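PDB 6HXI: citrate lyase, subunit 1 from Methanosaeta concilii, which probably catalyses, with its partner subunit, the ATP- and coenzyme A-dependent cleavage of citrate to oxaloacetate and acetyl-CoA. Local coordinates for residues A260-T265 with G307-E312; V273-A278 with M299-E304; N344-A349 with V375-P380; K350-V355 with Q384-M389. All blocks are in the same frame, centred on the assembly; numbering follows the deposited sequence.

All four contacts lie within the citrate-binding part of the chain and are buried, but they show how chemistry follows position in one fold. Contacts 1 and 3 sit where loops gather around the ligands: contact 1 sets small apolar groups beside coenzyme A and a sodium ion, whereas contact 3 surrounds citrate with polar groups. They join through Asp308, bonded to the residues just before helix 348-361. Contact 2 couples the antiparallel pair 261-266 and 301-306 to the edge of the parallel sheet with one asparagine amide and a water. Contact 4 is apolar packing between helices, with Lys353 at its outer margin. It shares helix 348-361 with contact 3, whose Arg377 rests on Phe352.

Contact 1 of 4, residues A260-T265 with G307-E312. With NA (sodium ion), chain N; COA (coenzyme A), chain G.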
# COMPACT_ATOMS: atom_id res chain seq x y z
N ALA C 260 24.12 -39.05 -3.34
CA ALA C 260 24.91 -39.69 -2.26
C ALA C 260 24.83 -41.21 -2.42
O ALA C 260 23.96 -41.72 -3.13
CB ALA C 260 24.35 -39.29 -0.89
N SER C 261 25.72 -41.93 -1.72
CA SER C 261 25.79 -43.39 -1.77
C SER C 261 25.43 -43.99 -0.42
O SER C 261 25.90 -43.53 0.61
CB SER C 261 27.18 -43.84 -2.20
OG SER C 261 27.23 -45.25 -2.36
N LEU C 262 24.53 -44.98 -0.43
CA LEU C 262 24.07 -45.75 0.72
C LEU C 262 23.99 -47.18 0.19
O LEU C 262 23.12 -47.49 -0.63
CB LEU C 262 22.66 -45.29 1.21
CG LEU C 262 22.42 -43.87 1.83
CD1 LEU C 262 23.42 -43.51 2.92
CD2 LEU C 262 22.27 -42.80 0.77
N LYS C 263 24.96 -48.03 0.59
CA LYS C 263 25.06 -49.40 0.13
C LYS C 263 25.15 -50.35 1.31
O LYS C 263 25.88 -50.08 2.26
CB LYS C 263 26.27 -49.58 -0.82
CG LYS C 263 26.24 -48.68 -2.08
CD LYS C 263 27.38 -48.93 -3.08
CE LYS C 263 27.02 -49.94 -4.16
NZ LYS C 263 28.21 -50.44 -4.92
N LEU C 264 24.39 -51.45 1.29
CA LEU C 264 24.40 -52.47 2.33
C LEU C 264 24.28 -53.87 1.73
O LEU C 264 23.37 -54.13 0.94
CB LEU C 264 23.31 -52.22 3.40
CG LEU C 264 23.07 -53.34 4.44
CD1 LEU C 264 24.27 -53.53 5.37
CD2 LEU C 264 21.81 -53.09 5.23
N THR C 265 25.20 -54.76 2.11
CA THR C 265 25.24 -56.17 1.72
C THR C 265 25.42 -56.99 3.00
O THR C 265 26.45 -56.87 3.67
CB THR C 265 26.40 -56.43 0.70
OG1 THR C 265 26.29 -55.54 -0.41
CG2 THR C 265 26.45 -57.89 0.22
N GLY C 307 29.28 -39.45 -0.33
CA GLY C 307 28.63 -38.46 -1.19
C GLY C 307 27.71 -37.51 -0.45
O GLY C 307 26.69 -37.09 -0.99
N ASP C 308 28.09 -37.17 0.79
CA ASP C 308 27.38 -36.26 1.70
C ASP C 308 25.87 -36.57 1.85
O ASP C 308 25.05 -35.73 1.46
CB ASP C 308 27.62 -34.78 1.34
CG ASP C 308 27.22 -33.77 2.42
OD1 ASP C 308 27.22 -34.13 3.63
OD2 ASP C 308 26.93 -32.60 2.05
N PRO C 309 25.48 -37.73 2.45
CA PRO C 309 24.04 -37.99 2.66
C PRO C 309 23.49 -37.14 3.80
O PRO C 309 24.22 -36.84 4.74
CB PRO C 309 23.99 -39.49 3.01
CG PRO C 309 25.34 -39.84 3.50
CD PRO C 309 26.32 -38.84 2.98
N ASN C 310 22.19 -36.73 3.72
CA ASN C 310 21.58 -35.93 4.77
C ASN C 310 21.28 -36.75 6.04
O ASN C 310 21.40 -37.98 6.02
CB ASN C 310 20.33 -35.18 4.27
CG ASN C 310 19.19 -36.05 3.77
OD1 ASN C 310 18.79 -37.04 4.39
ND2 ASN C 310 18.61 -35.65 2.65
N THR C 311 20.89 -36.05 7.13
CA THR C 311 20.54 -36.63 8.43
C THR C 311 19.49 -37.75 8.34
O THR C 311 19.67 -38.80 8.94
CB THR C 311 20.12 -35.50 9.38
OG1 THR C 311 21.21 -34.61 9.50
CG2 THR C 311 19.71 -36.01 10.76
N GLU C 312 18.41 -37.51 7.59
CA GLU C 312 17.30 -38.44 7.39
C GLU C 312 17.80 -39.71 6.71
O GLU C 312 17.45 -40.80 7.17
CB GLU C 312 16.20 -37.75 6.57
CG GLU C 312 14.97 -38.59 6.24
CD GLU C 312 14.13 -37.97 5.14
OE1 GLU C 312 14.12 -38.51 4.01
OE2 GLU C 312 13.54 -36.89 5.39
NA NA N . 22.77 -42.86 -5.15
N1A COA G . 11.87 -28.81 -10.37
C2A COA G . 12.38 -29.74 -11.19
N3A COA G . 13.58 -30.33 -11.15
C4A COA G . 14.33 -29.82 -10.16
C5A COA G . 13.95 -28.85 -9.24
C6A COA G . 12.64 -28.36 -9.35
N6A COA G . 12.10 -27.50 -8.48
N7A COA G . 15.02 -28.50 -8.43
C8A COA G . 16.00 -29.25 -8.85
N9A COA G . 15.66 -30.07 -9.90
C1B COA G . 16.53 -31.00 -10.63
C2B COA G . 17.78 -30.39 -11.24
O2B COA G . 17.49 -29.76 -12.49
C3B COA G . 18.65 -31.64 -11.40
O3B COA G . 18.28 -32.40 -12.57
P3B COA G . 19.28 -33.36 -13.36
O7A COA G . 19.87 -34.30 -12.35
O8A COA G . 18.46 -34.04 -14.40
O9A COA G . 20.30 -32.43 -14.04
C4B COA G . 18.23 -32.54 -10.23
O4B COA G . 16.99 -32.00 -9.74
C5B COA G . 19.24 -32.64 -9.11
O5B COA G . 19.72 -31.31 -8.83
P1A COA G . 21.30 -31.02 -8.54
O1A COA G . 21.57 -29.71 -7.90
O2A COA G . 22.17 -31.29 -9.76
O3A COA G . 21.48 -32.21 -7.49
P2A COA G . 22.51 -32.76 -6.40
O4A COA G . 22.21 -32.15 -5.09
O5A COA G . 22.28 -34.25 -6.37
O6A COA G . 24.00 -32.39 -6.92
CBP COA G . 26.07 -33.66 -7.10
CCP COA G . 24.76 -33.26 -7.78
CDP COA G . 26.85 -34.56 -8.07
CEP COA G . 26.92 -32.42 -6.76
CAP COA G . 25.74 -34.43 -5.79
OAP COA G . 24.74 -35.41 -6.01
C9P COA G . 26.92 -35.07 -5.06
O9P COA G . 27.63 -34.38 -4.33
N8P COA G . 27.10 -36.38 -5.25
C7P COA G . 28.24 -37.11 -4.69
C6P COA G . 29.15 -37.63 -5.77
C5P COA G . 30.27 -38.47 -5.21
O5P COA G . 30.13 -39.11 -4.17
N4P COA G . 31.42 -38.46 -5.90
C3P COA G . 32.63 -39.12 -5.44
C2P COA G . 33.39 -38.31 -4.42
S1P COA G . 34.94 -39.22 -4.14
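The methyl group of Ala260 lies unusually close to a carbonyl, with Ala260 CB only 3.2 Å from Gly307 O, and the CA atoms of the two residues are 4.1 Å apart. Gly307 and Asp308 both have positive phi (66° and 49°) where the chain leaves strand 301-306, the antiparallel neighbour of strand 261-266. Past this point Pro309 closes the contact: its CB sits 3.9 Å from Ala260 CB. Leu262 reaches the same ring from the strand. With its CG placed beside the backbone N (chi1 -66°), it brings the CD1 branch to 4.1 Å from Pro309 CB, and the two side chains meet at a slant. The other polar groups bind outside the pair of segments. Ala260 O coordinates the sodium ion at 2.6 Å, a site completed by the carbonyls of Asp255 and Thr258. Gly307 CA lies 3.4 Å from O5P of coenzyme A, and Gly307 N donates a hydrogen bond to the hydroxyl of citrate. Asp308 points away from Ala260, and its OD1 accepts from Asp347 N. Asn310 then caps helix 311-325 by accepting from Glu313 N. Ala260, Leu262 and Pro309 thus supply the apolar contact between the segments, while main-chain atoms do the binding: the Ala260 carbonyl takes the sodium ion, and the Gly307 backbone meets citrate and the pantetheine arm.

Contact 2 of 4, residues V273-A278 with M299-E304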
# COMPACT_ATOMS: atom_id res chain seq x y z
N VAL C 273 30.51 -58.81 14.16
CA VAL C 273 31.19 -57.58 13.73
C VAL C 273 30.35 -56.81 12.69
O VAL C 273 30.17 -57.26 11.54
CB VAL C 273 32.66 -57.74 13.26
CG1 VAL C 273 33.33 -56.37 13.06
CG2 VAL C 273 33.46 -58.59 14.22
N TRP C 274 29.83 -55.66 13.09
CA TRP C 274 29.07 -54.84 12.16
C TRP C 274 29.83 -53.57 11.84
O TRP C 274 30.63 -53.07 12.66
CB TRP C 274 27.65 -54.56 12.68
CG TRP C 274 26.78 -55.77 12.72
CD1 TRP C 274 26.81 -56.77 13.65
CD2 TRP C 274 25.74 -56.11 11.80
NE1 TRP C 274 25.85 -57.71 13.36
CE2 TRP C 274 25.17 -57.33 12.24
CE3 TRP C 274 25.24 -55.52 10.63
CZ2 TRP C 274 24.13 -57.96 11.54
CZ3 TRP C 274 24.20 -56.13 9.96
CH2 TRP C 274 23.66 -57.34 10.41
N THR C 275 29.64 -53.08 10.63
CA THR C 275 30.35 -51.89 10.19
C THR C 275 29.44 -50.84 9.56
O THR C 275 28.50 -51.16 8.82
CB THR C 275 31.48 -52.26 9.22
OG1 THR C 275 30.95 -52.98 8.09
CG2 THR C 275 32.62 -53.04 9.89
N MET C 276 29.76 -49.58 9.83
CA MET C 276 29.10 -48.44 9.22
C MET C 276 30.21 -47.47 8.86
O MET C 276 30.49 -46.51 9.59
CB MET C 276 28.01 -47.84 10.10
CG MET C 276 27.24 -46.77 9.38
SD MET C 276 25.67 -46.36 10.16
CE MET C 276 26.22 -46.09 11.87
N VAL C 277 30.89 -47.79 7.77
CA VAL C 277 32.05 -47.06 7.27
C VAL C 277 31.67 -46.10 6.14
O VAL C 277 30.91 -46.45 5.25
CB VAL C 277 33.23 -48.01 6.89
CG1 VAL C 277 34.45 -47.22 6.44
CG2 VAL C 277 33.58 -48.93 8.06
N ALA C 278 32.20 -44.88 6.23
CA ALA C 278 32.01 -43.87 5.23
C ALA C 278 33.04 -44.03 4.10
O ALA C 278 34.25 -44.12 4.36
CB ALA C 278 32.13 -42.51 5.87
N MET C 299 32.41 -61.14 10.20
CA MET C 299 32.02 -59.97 9.42
C MET C 299 30.58 -60.12 8.96
O MET C 299 30.30 -60.82 7.99
CB MET C 299 32.96 -59.71 8.27
CG MET C 299 33.56 -58.36 8.33
SD MET C 299 34.26 -57.88 6.76
CE MET C 299 35.70 -58.72 6.84
N ALA C 300 29.67 -59.50 9.71
CA ALA C 300 28.23 -59.56 9.50
C ALA C 300 27.72 -58.86 8.24
O ALA C 300 26.64 -59.21 7.73
CB ALA C 300 27.52 -59.03 10.71
N ASN C 301 28.47 -57.86 7.74
CA ASN C 301 28.06 -57.10 6.56
C ASN C 301 29.19 -56.31 5.91
O ASN C 301 30.24 -56.10 6.53
CB ASN C 301 26.95 -56.10 6.95
CG ASN C 301 27.47 -54.90 7.71
OD1 ASN C 301 28.02 -55.01 8.81
ND2 ASN C 301 27.36 -53.73 7.13
N TYR C 302 28.94 -55.84 4.68
CA TYR C 302 29.78 -54.91 3.95
C TYR C 302 28.84 -53.77 3.60
O TYR C 302 27.89 -53.95 2.84
CB TYR C 302 30.47 -55.47 2.67
CG TYR C 302 31.09 -54.34 1.87
CD1 TYR C 302 32.29 -53.75 2.27
CD2 TYR C 302 30.38 -53.73 0.84
CE1 TYR C 302 32.77 -52.60 1.65
CE2 TYR C 302 30.85 -52.57 0.22
CZ TYR C 302 32.06 -52.03 0.61
OH TYR C 302 32.55 -50.91 -0.03
N GLY C 303 29.10 -52.62 4.19
CA GLY C 303 28.32 -51.41 4.00
C GLY C 303 29.19 -50.22 3.67
O GLY C 303 30.41 -50.24 3.89
N GLU C 304 28.55 -49.16 3.17
CA GLU C 304 29.20 -47.94 2.70
C GLU C 304 28.15 -46.82 2.55
O GLU C 304 27.06 -47.05 2.03
CB GLU C 304 29.82 -48.25 1.33
CG GLU C 304 30.73 -47.20 0.74
CD GLU C 304 30.05 -46.27 -0.24
OE1 GLU C 304 29.77 -46.69 -1.39
OE2 GLU C 304 29.79 -45.11 0.14
O HOH W 1 30.13 -50.24 6.59
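Strands 273-275 and 301-304 run nearly parallel, 16° apart with axes 6.5 Å from each other, and the segments are joined by one backbone bridge, Val273 with Met299, just ahead of strand 301-304, where Ala300 N donates to Val273 O at 2.9 Å. Beyond it a side chain takes over the pairing. Asn301 turns its amide toward Thr275 and binds both polar atoms of that residue's backbone: Thr275 N donates to Asn301 OD1 at 3.1 Å, and Asn301 ND2 donates to Thr275 O at 3.3 Å. The second bond is almost straight, at 174°, and each donor arrives in the carbonyl plane on a lone pair. The amide stands here because CG occupies the position between the backbone N and the carbonyl carbon (chi1 75°), and two bonds fix its rotation much as a neighbouring strand would. Next door the indole of Trp274 takes Ala300 CB over one face, a CH-pi contact with the methyl 3.4 Å from the centroid of the five-membered ring. Farther along, a water mediates between the chain segments: it accepts from Val277 N at 2.8 Å, bonds to Thr275 OG1 and donates weakly to Gly303 O. The backbones meet again where Glu304 CA approaches Val277 O to 3.4 Å in a CA-H...O contact. Strand 273-275, helix 280-292 and strand 301-306 form a beta-alpha-beta unit linking the outermost strand of the parallel sheet to the antiparallel pair, consistent with the flavodoxin-like domain of the succinyl-CoA synthetase family.

Contact 3 of 4, residues N344-A349 with V375-P380; sequences NFTDVA and VRRGGP. With COA (coenzyme A), chain G; FLC (citrate anion), chain M.
Thr346 OG1, on a side chain whose methyl meets the edge of the Arg377 guanidinium, is gripped from two quarters: the citrate hydroxyl OHB donates to it at 2.7 Å, and Asp308 N donates as well. Arg377 holds the same ligand by a paired contact. Its NH1 gives a bond of 2.8 Å to citrate OA2 while NH2 gives one of 2.9 Å to OA1, so both oxygens of one carboxylate are engaged. The arginine gets there by bending at chi2 (68°), and Arg377 CG rests 3.7 Å from Val348 CG1. The central carboxylate of citrate is bound by the loop before helix 348-361: Phe345 N and Thr346 N share OB1, and Asn344 binds OB2 through its backbone N and, at 2.7 Å, through ND2. OB1 also lies over one face of the Phe345 ring, whose edge faces coenzyme A. Behind the ligand, Val348 N donates to Pro380 O at 2.9 Å, meeting that oxygen nearly along the C=O axis. Pro380 CD presses against Thr346 O at 3.3 Å. Asn344 ND2 also donates to Gly179 O of the partner subunit. Backbone N-H groups and the Asn344 amide thus read the central carboxylate and a guanidinium reads a terminal one, an arrangement that would offset part of the anion's charge and probably orients citrate relative to the thiol arm of coenzyme A.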
# COMPACT_ATOMS: atom_id res chain seq x y z
N ASN C 344 36.21 -35.28 2.65
CA ASN C 344 36.46 -34.07 1.88
C ASN C 344 35.21 -33.19 1.92
O ASN C 344 35.32 -31.97 1.87
CB ASN C 344 36.76 -34.42 0.43
CG ASN C 344 37.94 -35.32 0.24
OD1 ASN C 344 39.10 -34.88 0.15
ND2 ASN C 344 37.66 -36.60 0.11
N PHE C 345 34.02 -33.78 1.93
CA PHE C 345 32.83 -32.93 1.88
C PHE C 345 31.65 -33.46 2.68
O PHE C 345 30.80 -32.65 3.05
CB PHE C 345 32.43 -32.62 0.42
CG PHE C 345 31.94 -33.77 -0.43
CD1 PHE C 345 32.85 -34.59 -1.10
CD2 PHE C 345 30.59 -34.00 -0.61
CE1 PHE C 345 32.40 -35.65 -1.92
CE2 PHE C 345 30.14 -35.06 -1.42
CZ PHE C 345 31.05 -35.86 -2.07
N THR C 346 31.57 -34.77 2.95
CA THR C 346 30.51 -35.37 3.77
C THR C 346 30.52 -34.67 5.10
O THR C 346 31.56 -34.62 5.77
CB THR C 346 30.72 -36.88 3.90
OG1 THR C 346 30.60 -37.49 2.61
CG2 THR C 346 29.73 -37.56 4.88
N ASP C 347 29.40 -34.05 5.46
CA ASP C 347 29.26 -33.34 6.73
C ASP C 347 29.16 -34.34 7.91
O ASP C 347 28.19 -35.09 8.01
CB ASP C 347 28.05 -32.40 6.68
CG ASP C 347 28.16 -31.24 7.65
OD1 ASP C 347 28.12 -31.49 8.88
OD2 ASP C 347 28.32 -30.09 7.18
N VAL C 348 30.15 -34.34 8.79
CA VAL C 348 30.18 -35.29 9.91
C VAL C 348 29.11 -34.97 10.97
O VAL C 348 28.59 -35.89 11.62
CB VAL C 348 31.61 -35.43 10.51
CG1 VAL C 348 31.66 -36.49 11.62
CG2 VAL C 348 32.64 -35.73 9.43
N ALA C 349 28.77 -33.68 11.13
CA ALA C 349 27.76 -33.22 12.09
C ALA C 349 26.38 -33.70 11.70
O ALA C 349 25.66 -34.20 12.57
CB ALA C 349 27.78 -31.71 12.19
N VAL C 375 34.07 -45.58 17.22
CA VAL C 375 34.03 -44.50 16.24
C VAL C 375 35.41 -43.89 15.94
O VAL C 375 36.15 -43.61 16.88
CB VAL C 375 33.04 -43.38 16.69
CG1 VAL C 375 32.82 -42.35 15.58
CG2 VAL C 375 31.71 -43.97 17.18
N ARG C 376 35.74 -43.67 14.65
CA ARG C 376 36.94 -42.97 14.16
C ARG C 376 36.50 -42.15 12.95
O ARG C 376 36.17 -42.71 11.91
CB ARG C 376 38.10 -43.91 13.79
CG ARG C 376 39.42 -43.17 13.50
CD ARG C 376 39.55 -42.65 12.07
NE ARG C 376 40.82 -41.95 11.83
CZ ARG C 376 41.23 -41.49 10.65
NH1 ARG C 376 40.46 -41.64 9.57
NH2 ARG C 376 42.40 -40.89 10.53
N ARG C 377 36.50 -40.83 13.08
CA ARG C 377 36.08 -39.98 11.99
C ARG C 377 36.75 -38.62 11.97
O ARG C 377 37.05 -38.05 13.01
CB ARG C 377 34.54 -39.85 12.00
CG ARG C 377 33.90 -39.28 10.73
CD ARG C 377 33.99 -40.17 9.51
NE ARG C 377 33.09 -39.69 8.46
CZ ARG C 377 33.38 -39.64 7.16
NH1 ARG C 377 34.55 -40.09 6.72
NH2 ARG C 377 32.49 -39.19 6.30
N GLY C 378 36.97 -38.14 10.75
CA GLY C 378 37.48 -36.81 10.42
C GLY C 378 36.64 -36.28 9.27
O GLY C 378 35.86 -37.03 8.66
N GLY C 379 36.77 -34.98 8.98
CA GLY C 379 36.02 -34.33 7.92
C GLY C 379 35.26 -33.07 8.33
O GLY C 379 35.38 -32.64 9.48
N PRO C 380 34.49 -32.45 7.39
CA PRO C 380 33.73 -31.22 7.73
C PRO C 380 32.87 -31.34 8.99
O PRO C 380 32.05 -32.23 9.09
CB PRO C 380 32.91 -30.95 6.47
CG PRO C 380 33.67 -31.59 5.38
CD PRO C 380 34.28 -32.82 5.97
N1A COA G . 11.87 -28.81 -10.37
C2A COA G . 12.38 -29.74 -11.19
N3A COA G . 13.58 -30.33 -11.15
C4A COA G . 14.33 -29.82 -10.16
C5A COA G . 13.95 -28.85 -9.24
C6A COA G . 12.64 -28.36 -9.35
N6A COA G . 12.10 -27.50 -8.48
N7A COA G . 15.02 -28.50 -8.43
C8A COA G . 16.00 -29.25 -8.85
N9A COA G . 15.66 -30.07 -9.90
C1B COA G . 16.53 -31.00 -10.63
C2B COA G . 17.78 -30.39 -11.24
O2B COA G . 17.49 -29.76 -12.49
C3B COA G . 18.65 -31.64 -11.40
O3B COA G . 18.28 -32.40 -12.57
P3B COA G . 19.28 -33.36 -13.36
O7A COA G . 19.87 -34.30 -12.35
O8A COA G . 18.46 -34.04 -14.40
O9A COA G . 20.30 -32.43 -14.04
C4B COA G . 18.23 -32.54 -10.23
O4B COA G . 16.99 -32.00 -9.74
C5B COA G . 19.24 -32.64 -9.11
O5B COA G . 19.72 -31.31 -8.83
P1A COA G . 21.30 -31.02 -8.54
O1A COA G . 21.57 -29.71 -7.90
O2A COA G . 22.17 -31.29 -9.76
O3A COA G . 21.48 -32.21 -7.49
P2A COA G . 22.51 -32.76 -6.40
O4A COA G . 22.21 -32.15 -5.09
O5A COA G . 22.28 -34.25 -6.37
O6A COA G . 24.00 -32.39 -6.92
CBP COA G . 26.07 -33.66 -7.10
CCP COA G . 24.76 -33.26 -7.78
CDP COA G . 26.85 -34.56 -8.07
CEP COA G . 26.92 -32.42 -6.76
CAP COA G . 25.74 -34.43 -5.79
OAP COA G . 24.74 -35.41 -6.01
C9P COA G . 26.92 -35.07 -5.06
O9P COA G . 27.63 -34.38 -4.33
N8P COA G . 27.10 -36.38 -5.25
C7P COA G . 28.24 -37.11 -4.69
C6P COA G . 29.15 -37.63 -5.77
C5P COA G . 30.27 -38.47 -5.21
O5P COA G . 30.13 -39.11 -4.17
N4P COA G . 31.42 -38.46 -5.90
C3P COA G . 32.63 -39.12 -5.44
C2P COA G . 33.39 -38.31 -4.42
S1P COA G . 34.94 -39.22 -4.14
CAC FLC M . 33.63 -39.89 3.11
CA FLC M . 33.87 -40.10 1.62
CB FLC M . 33.43 -38.97 0.68
CBC FLC M . 34.05 -37.64 1.18
CG FLC M . 33.85 -39.27 -0.77
CGC FLC M . 34.16 -40.73 -1.09
OA1 FLC M . 32.47 -39.55 3.47
OA2 FLC M . 34.58 -40.13 3.90
OB1 FLC M . 33.26 -36.76 1.56
OB2 FLC M . 35.30 -37.55 1.15
OG1 FLC M . 33.22 -41.46 -1.45
OG2 FLC M . 35.34 -41.13 -0.97
OHB FLC M . 32.01 -38.86 0.70

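Contact 4 of 4, residues K350-V355 with Q384-M389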
# COMPACT_ATOMS: atom_id res chain seq x y z
N LYS C 350 25.99 -33.51 10.41
CA LYS C 350 24.68 -33.89 9.85
C LYS C 350 24.52 -35.41 9.79
O LYS C 350 23.45 -35.92 10.16
CB LYS C 350 24.48 -33.30 8.43
CG LYS C 350 24.41 -31.79 8.38
CD LYS C 350 24.21 -31.30 6.95
CE LYS C 350 24.36 -29.80 6.87
NZ LYS C 350 24.24 -29.31 5.47
N THR C 351 25.57 -36.13 9.31
CA THR C 351 25.54 -37.60 9.22
C THR C 351 25.48 -38.22 10.62
O THR C 351 24.59 -39.04 10.87
CB THR C 351 26.68 -38.17 8.37
OG1 THR C 351 27.94 -37.87 8.96
CG2 THR C 351 26.64 -37.72 6.92
N PHE C 352 26.40 -37.80 11.54
CA PHE C 352 26.41 -38.34 12.91
C PHE C 352 25.17 -37.93 13.70
O PHE C 352 24.81 -38.66 14.61
CB PHE C 352 27.71 -38.02 13.66
CG PHE C 352 28.88 -38.91 13.32
CD1 PHE C 352 28.84 -39.76 12.21
CD2 PHE C 352 30.03 -38.91 14.09
CE1 PHE C 352 29.91 -40.58 11.89
CE2 PHE C 352 31.11 -39.73 13.77
CZ PHE C 352 31.04 -40.57 12.68
N LYS C 353 24.46 -36.85 13.31
CA LYS C 353 23.20 -36.49 13.95
C LYS C 353 22.16 -37.58 13.67
O LYS C 353 21.41 -37.92 14.57
CB LYS C 353 22.68 -35.11 13.49
CG LYS C 353 21.34 -34.73 14.11
CD LYS C 353 21.09 -33.25 14.13
CE LYS C 353 20.06 -32.88 15.18
NZ LYS C 353 18.67 -33.08 14.70
N GLY C 354 22.17 -38.13 12.44
CA GLY C 354 21.31 -39.24 12.01
C GLY C 354 21.64 -40.54 12.74
O GLY C 354 20.74 -41.26 13.18
N VAL C 355 22.95 -40.82 12.88
CA VAL C 355 23.51 -41.99 13.59
C VAL C 355 23.13 -41.92 15.08
O VAL C 355 22.65 -42.92 15.63
CB VAL C 355 25.06 -42.10 13.38
CG1 VAL C 355 25.66 -43.21 14.24
CG2 VAL C 355 25.41 -42.30 11.90
N GLN C 384 32.19 -31.36 16.10
CA GLN C 384 30.77 -31.30 16.47
C GLN C 384 30.13 -32.71 16.44
O GLN C 384 29.36 -33.04 17.34
CB GLN C 384 30.02 -30.33 15.54
CG GLN C 384 28.53 -30.20 15.83
CD GLN C 384 27.79 -29.33 14.84
OE1 GLN C 384 28.38 -28.65 13.99
NE2 GLN C 384 26.47 -29.31 14.95
N GLY C 385 30.47 -33.51 15.42
CA GLY C 385 29.99 -34.88 15.27
C GLY C 385 30.49 -35.80 16.38
O GLY C 385 29.71 -36.57 16.96
N LEU C 386 31.79 -35.74 16.69
CA LEU C 386 32.39 -36.55 17.75
C LEU C 386 31.86 -36.11 19.13
O LEU C 386 31.74 -36.95 20.02
CB LEU C 386 33.94 -36.51 17.73
CG LEU C 386 34.72 -36.90 16.46
CD1 LEU C 386 36.22 -36.87 16.75
CD2 LEU C 386 34.36 -38.28 15.94
N LYS C 387 31.52 -34.80 19.29
CA LYS C 387 30.94 -34.25 20.53
C LYS C 387 29.57 -34.91 20.80
O LYS C 387 29.29 -35.28 21.94
CB LYS C 387 30.78 -32.72 20.45
CG LYS C 387 30.70 -32.05 21.83
CD LYS C 387 29.91 -30.73 21.80
CE LYS C 387 30.69 -29.54 21.25
NZ LYS C 387 29.79 -28.49 20.71
N LEU C 388 28.72 -35.05 19.75
CA LEU C 388 27.40 -35.70 19.80
C LEU C 388 27.53 -37.16 20.26
O LEU C 388 26.73 -37.59 21.08
CB LEU C 388 26.74 -35.69 18.40
CG LEU C 388 26.22 -34.37 17.84
CD1 LEU C 388 25.98 -34.48 16.33
CD2 LEU C 388 24.95 -33.95 18.56
N MET C 389 28.51 -37.90 19.70
CA MET C 389 28.80 -39.31 20.01
C MET C 389 29.33 -39.48 21.44
O MET C 389 29.00 -40.47 22.08
CB MET C 389 29.84 -39.91 19.03
CG MET C 389 29.38 -40.04 17.58
SD MET C 389 28.02 -41.19 17.23
CE MET C 389 28.52 -42.65 18.10
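Phe352 turns its ring edge to helix 382-396, with CD2 3.7 Å from Gly385 O, which lies in the ring plane. The same CD2 is 3.7 Å from Met389 CG, whose side chain crosses the phenylalanine at about a right angle. Doubling back at chi2 and chi3 (-65° and -48°), Met389 sets SD 4.9 Å from the centroid of the Phe352 ring, an oblique Met-aromatic contact, and 4.3 Å from Val355 CG1. Leu386 runs alongside the ring, its CD2 4.2 Å from Phe352 CE2. Helices 348-361 and 382-396 are neighbours on one side of the parallel sheet, joined through strand 371-376, so in this alpha/beta fold they run the same way, 14° apart with axes at 8.7 Å. Gly385 marks their nearest CA approach, to Phe352. Toward the surface, Leu388 CD1 lies over the backbone of Lys353, 4.1 Å from its N. In the next shell, Phe352 rests on Val375 and Arg377, and Met389 touches Ile400 and Val402 of strand 400-403. On its other flank helix 348-361 is tied to helix 311-325, where Thr311 OG1 and Thr314 OG1 bond to the carbonyls of Lys350 and Thr351.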